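Local coordinates for protein FAD-dependent pyridine nucleotide-disulphide oxidoreductase (Desulfovibrio vulgaris, PDB 3IWA) that probably uses FAD to pass electrons from NAD(P)H to a disulphide or another acceptor, at residues 280-285 / 319-324; 276-281 / 289-294. One frame throughout, in Å; residues are numbered along the deposited sequence.

Contact 1: residues 280-285 / 319-324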
loop_
_atom_site.group_PDB
_atom_site.type_symbol
_atom_site.label_atom_id
_atom_site.label_comp_id
_atom_site.label_asym_id
_atom_site.label_seq_id
_atom_site.Cartn_x
_atom_site.Cartn_y
_atom_site.Cartn_z
ATOM N N THR A 280 -20.968 -14.480 2.369
ATOM C CA THR A 280 -20.222 -13.237 2.382
ATOM C C THR A 280 -20.934 -12.162 3.153
ATOM O O THR A 280 -20.328 -11.149 3.450
ATOM C CB THR A 280 -19.936 -12.703 0.984
ATOM O OG1 THR A 280 -21.174 -12.397 0.384
ATOM C CG2 THR A 280 -19.204 -13.732 0.149
ATOM N N ARG A 281 -22.207 -12.377 3.485
ATOM C CA ARG A 281 -22.937 -11.465 4.383
ATOM C C ARG A 281 -22.686 -11.789 5.871
ATOM O O ARG A 281 -23.242 -11.138 6.754
ATOM C CB ARG A 281 -24.445 -11.514 4.095
ATOM C CG ARG A 281 -24.924 -10.639 2.981
ATOM C CD ARG A 281 -24.612 -11.211 1.613
ATOM N NE ARG A 281 -25.054 -10.293 0.555
ATOM C CZ ARG A 281 -24.804 -10.463 -0.751
ATOM N NH1 ARG A 281 -24.136 -11.530 -1.180
ATOM N NH2 ARG A 281 -25.233 -9.570 -1.640
ATOM N N MET A 282 -21.849 -12.806 6.101
ATOM C CA MET A 282 -21.508 -13.374 7.407
ATOM C C MET A 282 -22.636 -14.191 8.052
ATOM O O MET A 282 -22.606 -14.453 9.254
ATOM C CB MET A 282 -20.920 -12.317 8.354
ATOM C CG MET A 282 -19.683 -11.545 7.788
ATOM S SD MET A 282 -18.275 -12.492 7.146
ATOM C CE MET A 282 -17.722 -13.243 8.679
ATOM N N ARG A 283 -23.582 -14.655 7.238
ATOM C CA ARG A 283 -24.664 -15.534 7.665
ATOM C C ARG A 283 -24.248 -16.983 7.683
ATOM O O ARG A 283 -23.703 -17.466 6.708
ATOM C CB ARG A 283 -25.861 -15.453 6.704
ATOM C CG ARG A 283 -26.632 -14.145 6.742
ATOM C CD ARG A 283 -27.978 -14.248 6.020
ATOM N NE ARG A 283 -28.827 -13.134 6.429
ATOM C CZ ARG A 283 -28.858 -11.945 5.829
ATOM N NH1 ARG A 283 -29.631 -10.976 6.320
ATOM N NH2 ARG A 283 -28.107 -11.716 4.755
ATOM N N THR A 284 -24.580 -17.689 8.761
ATOM C CA THR A 284 -24.371 -19.141 8.850
ATOM C C THR A 284 -25.395 -19.895 7.985
ATOM O O THR A 284 -26.109 -19.308 7.215
ATOM C CB THR A 284 -24.500 -19.618 10.309
ATOM O OG1 THR A 284 -25.847 -19.460 10.751
ATOM C CG2 THR A 284 -23.620 -18.808 11.224
ATOM N N SER A 285 -25.461 -21.202 8.088
ATOM C CA SER A 285 -26.539 -21.961 7.411
ATOM C C SER A 285 -27.960 -21.599 7.888
ATOM O O SER A 285 -28.939 -21.912 7.213
ATOM C CB SER A 285 -26.294 -23.461 7.529
ATOM O OG SER A 285 -25.988 -23.831 8.848
ATOM N N GLY A 319 -17.289 -7.380 11.936
ATOM C CA GLY A 319 -18.285 -6.927 12.885
ATOM C C GLY A 319 -19.158 -5.844 12.307
ATOM O O GLY A 319 -20.387 -5.855 12.495
ATOM N N ARG A 320 -18.523 -4.911 11.591
ATOM C CA ARG A 320 -19.239 -3.820 10.978
ATOM C C ARG A 320 -20.239 -4.358 10.001
ATOM O O ARG A 320 -21.380 -3.952 10.013
ATOM C CB ARG A 320 -18.299 -2.858 10.294
ATOM C CG ARG A 320 -19.000 -1.629 9.795
ATOM C CD ARG A 320 -17.984 -0.587 9.311
ATOM N NE ARG A 320 -18.547 0.757 9.329
ATOM C CZ ARG A 320 -19.168 1.336 8.321
ATOM N NH1 ARG A 320 -19.619 2.560 8.485
ATOM N NH2 ARG A 320 -19.341 0.721 7.162
ATOM N N VAL A 321 -19.813 -5.290 9.162
ATOM C CA VAL A 321 -20.707 -5.900 8.184
ATOM C C VAL A 321 -21.822 -6.635 8.909
ATOM O O VAL A 321 -22.967 -6.539 8.475
ATOM C CB VAL A 321 -19.949 -6.854 7.224
ATOM C CG1 VAL A 321 -20.885 -7.789 6.442
ATOM C CG2 VAL A 321 -19.028 -6.037 6.263
ATOM N N ILE A 322 -21.523 -7.336 10.018
ATOM C CA ILE A 322 -22.583 -8.046 10.697
ATOM C C ILE A 322 -23.580 -7.013 11.269
ATOM O O ILE A 322 -24.784 -7.154 11.129
ATOM C CB ILE A 322 -22.086 -9.024 11.798
ATOM C CG1 ILE A 322 -21.296 -10.179 11.170
ATOM C CG2 ILE A 322 -23.308 -9.504 12.635
ATOM C CD1 ILE A 322 -20.442 -11.004 12.142
ATOM N N GLY A 323 -23.072 -5.947 11.851
ATOM C CA GLY A 323 -23.915 -4.839 12.344
ATOM C C GLY A 323 -24.933 -4.270 11.366
ATOM O O GLY A 323 -26.117 -4.085 11.688
ATOM N N THR A 324 -24.454 -4.005 10.163
ATOM C CA THR A 324 -25.229 -3.467 9.059
ATOM C C THR A 324 -26.255 -4.470 8.569
ATOM O O THR A 324 -27.409 -4.107 8.255
ATOM C CB THR A 324 -24.219 -3.052 7.927
ATOM O OG1 THR A 324 -23.372 -2.021 8.438
ATOM C CG2 THR A 324 -24.896 -2.562 6.654
#

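Contact 2: residues 276-281 / 289-294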
loop_
_atom_site.group_PDB
_atom_site.type_symbol
_atom_site.label_atom_id
_atom_site.label_comp_id
_atom_site.label_asym_id
_atom_site.label_seq_id
_atom_site.Cartn_x
_atom_site.Cartn_y
_atom_site.Cartn_z
ATOM N N ILE A 276 -17.311 -22.506 11.704
ATOM C CA ILE A 276 -18.653 -22.185 11.205
ATOM C C ILE A 276 -18.564 -21.634 9.771
ATOM O O ILE A 276 -17.762 -20.735 9.487
ATOM C CB ILE A 276 -19.323 -21.163 12.108
ATOM C CG1 ILE A 276 -19.584 -21.745 13.507
ATOM C CG2 ILE A 276 -20.599 -20.661 11.497
ATOM C CD1 ILE A 276 -20.021 -20.714 14.510
ATOM N N ILE A 277 -19.365 -22.198 8.870
ATOM C CA ILE A 277 -19.351 -21.812 7.482
ATOM C C ILE A 277 -20.324 -20.670 7.326
ATOM O O ILE A 277 -21.485 -20.794 7.684
ATOM C CB ILE A 277 -19.721 -22.985 6.567
ATOM C CG1 ILE A 277 -18.644 -24.072 6.620
ATOM C CG2 ILE A 277 -19.950 -22.524 5.090
ATOM C CD1 ILE A 277 -19.060 -25.340 5.850
ATOM N N VAL A 278 -19.836 -19.549 6.800
ATOM C CA VAL A 278 -20.673 -18.377 6.539
ATOM C C VAL A 278 -20.604 -17.909 5.087
ATOM O O VAL A 278 -19.602 -18.087 4.398
ATOM C CB VAL A 278 -20.280 -17.221 7.459
ATOM C CG1 VAL A 278 -20.507 -17.631 8.915
ATOM C CG2 VAL A 278 -18.837 -16.815 7.222
ATOM N N ASP A 279 -21.675 -17.269 4.627
ATOM C CA ASP A 279 -21.650 -16.620 3.332
ATOM C C ASP A 279 -20.990 -15.240 3.458
ATOM O O ASP A 279 -20.533 -14.854 4.549
ATOM C CB ASP A 279 -23.065 -16.562 2.732
ATOM C CG ASP A 279 -23.968 -15.540 3.392
ATOM O OD1 ASP A 279 -23.512 -14.727 4.239
ATOM O OD2 ASP A 279 -25.182 -15.571 3.050
ATOM N N THR A 280 -20.968 -14.480 2.369
ATOM C CA THR A 280 -20.222 -13.237 2.382
ATOM C C THR A 280 -20.934 -12.162 3.153
ATOM O O THR A 280 -20.328 -11.149 3.450
ATOM C CB THR A 280 -19.936 -12.703 0.984
ATOM O OG1 THR A 280 -21.174 -12.397 0.384
ATOM C CG2 THR A 280 -19.204 -13.732 0.149
ATOM N N ARG A 281 -22.207 -12.377 3.485
ATOM C CA ARG A 281 -22.937 -11.465 4.383
ATOM C C ARG A 281 -22.686 -11.789 5.871
ATOM O O ARG A 281 -23.242 -11.138 6.754
ATOM C CB ARG A 281 -24.445 -11.514 4.095
ATOM C CG ARG A 281 -24.924 -10.639 2.981
ATOM C CD ARG A 281 -24.612 -11.211 1.613
ATOM N NE ARG A 281 -25.054 -10.293 0.555
ATOM C CZ ARG A 281 -24.804 -10.463 -0.751
ATOM N NH1 ARG A 281 -24.136 -11.530 -1.180
ATOM N NH2 ARG A 281 -25.233 -9.570 -1.640
ATOM N N ILE A 289 -28.872 -16.224 11.895
ATOM C CA ILE A 289 -27.703 -16.351 12.744
ATOM C C ILE A 289 -26.436 -16.005 11.980
ATOM O O ILE A 289 -26.131 -16.640 10.980
ATOM C CB ILE A 289 -27.574 -17.764 13.299
ATOM C CG1 ILE A 289 -28.867 -18.137 14.079
ATOM C CG2 ILE A 289 -26.341 -17.840 14.181
ATOM C CD1 ILE A 289 -28.851 -19.530 14.685
ATOM N N PHE A 290 -25.715 -15.004 12.489
ATOM C CA PHE A 290 -24.451 -14.547 11.924
ATOM C C PHE A 290 -23.332 -15.066 12.814
ATOM O O PHE A 290 -23.574 -15.356 13.959
ATOM C CB PHE A 290 -24.372 -12.999 11.867
ATOM C CG PHE A 290 -25.460 -12.343 11.019
ATOM C CD1 PHE A 290 -26.692 -12.009 11.583
ATOM C CD2 PHE A 290 -25.237 -12.051 9.685
ATOM C CE1 PHE A 290 -27.689 -11.423 10.816
ATOM C CE2 PHE A 290 -26.217 -11.468 8.892
ATOM C CZ PHE A 290 -27.449 -11.145 9.443
ATOM N N ALA A 291 -22.113 -15.122 12.264
ATOM C CA ALA A 291 -20.909 -15.568 12.934
ATOM C C ALA A 291 -19.722 -14.848 12.301
ATOM O O ALA A 291 -19.731 -14.557 11.117
ATOM C CB ALA A 291 -20.744 -17.091 12.787
ATOM N N GLY A 292 -18.714 -14.546 13.097
ATOM C CA GLY A 292 -17.452 -14.038 12.574
ATOM C C GLY A 292 -16.290 -14.261 13.529
ATOM O O GLY A 292 -16.452 -14.868 14.590
ATOM N N GLY A 293 -15.113 -13.767 13.142
ATOM C CA GLY A 293 -13.937 -13.773 14.008
ATOM C C GLY A 293 -13.236 -15.103 13.849
ATOM O O GLY A 293 -13.249 -15.680 12.772
ATOM N N ASP A 294 -12.648 -15.604 14.924
ATOM C CA ASP A 294 -11.879 -16.856 14.870
ATOM C C ASP A 294 -12.708 -18.158 14.913
ATOM O O ASP A 294 -12.128 -19.223 15.135
ATOM C CB ASP A 294 -10.921 -16.951 16.064
ATOM C CG ASP A 294 -10.076 -15.715 16.277
ATOM O OD1 ASP A 294 -9.942 -14.865 15.368
ATOM O OD2 ASP A 294 -9.518 -15.619 17.395
#

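Contact 1: residues 280-285 / 319-324
Helix 314-326 packs here against the loop that joins strands 276-277 and 289-291, beside the parallel sheet of the FAD-type Rossmann domain. Met-282 carries most of the loop's share of the contact. Its CB rests 3.6 Å from CG1 of Ile-322, and the next carbon, CG, lies 4.2 Å from CG1 of Val-321. The Met-282 side chain crosses both branched residues at about a right angle, its CB-CG root lying across CG1 of Ile-322, with CB also near CD1. Bends at chi2 (-53°) and chi3 then carry SD and CE away from the helix; an unbranched, flexible methionine can touch with its root and turn its tip elsewhere. CG1 of Val-321 also approaches the carbonyl oxygen O of Arg-281, at 4.1 Å, while the guanidinium of Arg-281 forms a salt bridge with Asp-330. Ile-322 is wide enough to reach Leu-14 and Ala-18 of helix 14-25 as well. On the same helix, Arg-320 makes a salt bridge with Asp-458 of the second subunit. The helix thus lies beside strand 289-291, an edge strand of a five-stranded parallel sheet in the order 3-2-1-4-5, as in the FAD-binding domain of this family.

Contact 2: residues 276-281 / 289-294
Ala-291 meets two branched side chains from segment 276-281 through its single methyl group. Its CB lies 3.8 Å from CG2 of Ile-276 and 3.9 Å from CG1 of Val-278, and the CA-CB bonds of all three residues point into the shared interface. Alanine suits this position because a small methyl lets the two larger residues come close to the strand; the CA atoms of Val-278 and Ala-291 remain 7.0 Å apart. In Ile-276, CG2 is anti to the backbone N while CG1 lies beside it (chi1 -65°), and both CG2 and the end of the longer branch, CD1, reach the alanine methyl.

One residue earlier in the strand, the Phe-290 ring presents its edge to a backbone oxygen: CD2 is 3.7 Å from Arg-281 O, which lies near the ring plane. This places the slightly positive C-H rim of the ring, rather than its electron-rich face, toward the carbonyl. In the next shell, Asp-279 OD1 holds the turn by accepting a hydrogen bond from Arg-283 N and a weak one from Arg-281 N (2.8 Å, 125° at the hydrogen). Asn-325 donates to the same Arg-281 oxygen that faces the ring.

Val-296 of strand 296-299 touches both Val-278 and Ala-291. Phe-290 packs on Leu-326 of helix 314-326, and strand 289-291 runs parallel to its sheet neighbour, strand 116-119.

Overall arrangement
Contact 1 and contact 2 share Thr-280 and Arg-281, and their centres lie about 6 Å apart. Segment 280-285 touches both helix 314-326 and strand 289-291, and is linked to the strand by two probable hydrogen bonds: Met-282 O to Ala-291 N at 3.1 Å and Thr-284 OG1 to Ile-289 O at 2.8 Å. Packing supplements them, with Arg-283 CG 3.5 Å from Phe-290 CE2. Since Phe-290 also touches Ile-322, helix, loop and the sheet's edge strand within this chain meet in one three-way junction of apolar side chains and backbone hydrogen bonds. No FAD is present in the model, but in relatives the strand and the following glycine- and aspartate-containing turn, here Gly-292 to Asp-294, approach the flavin cofactor.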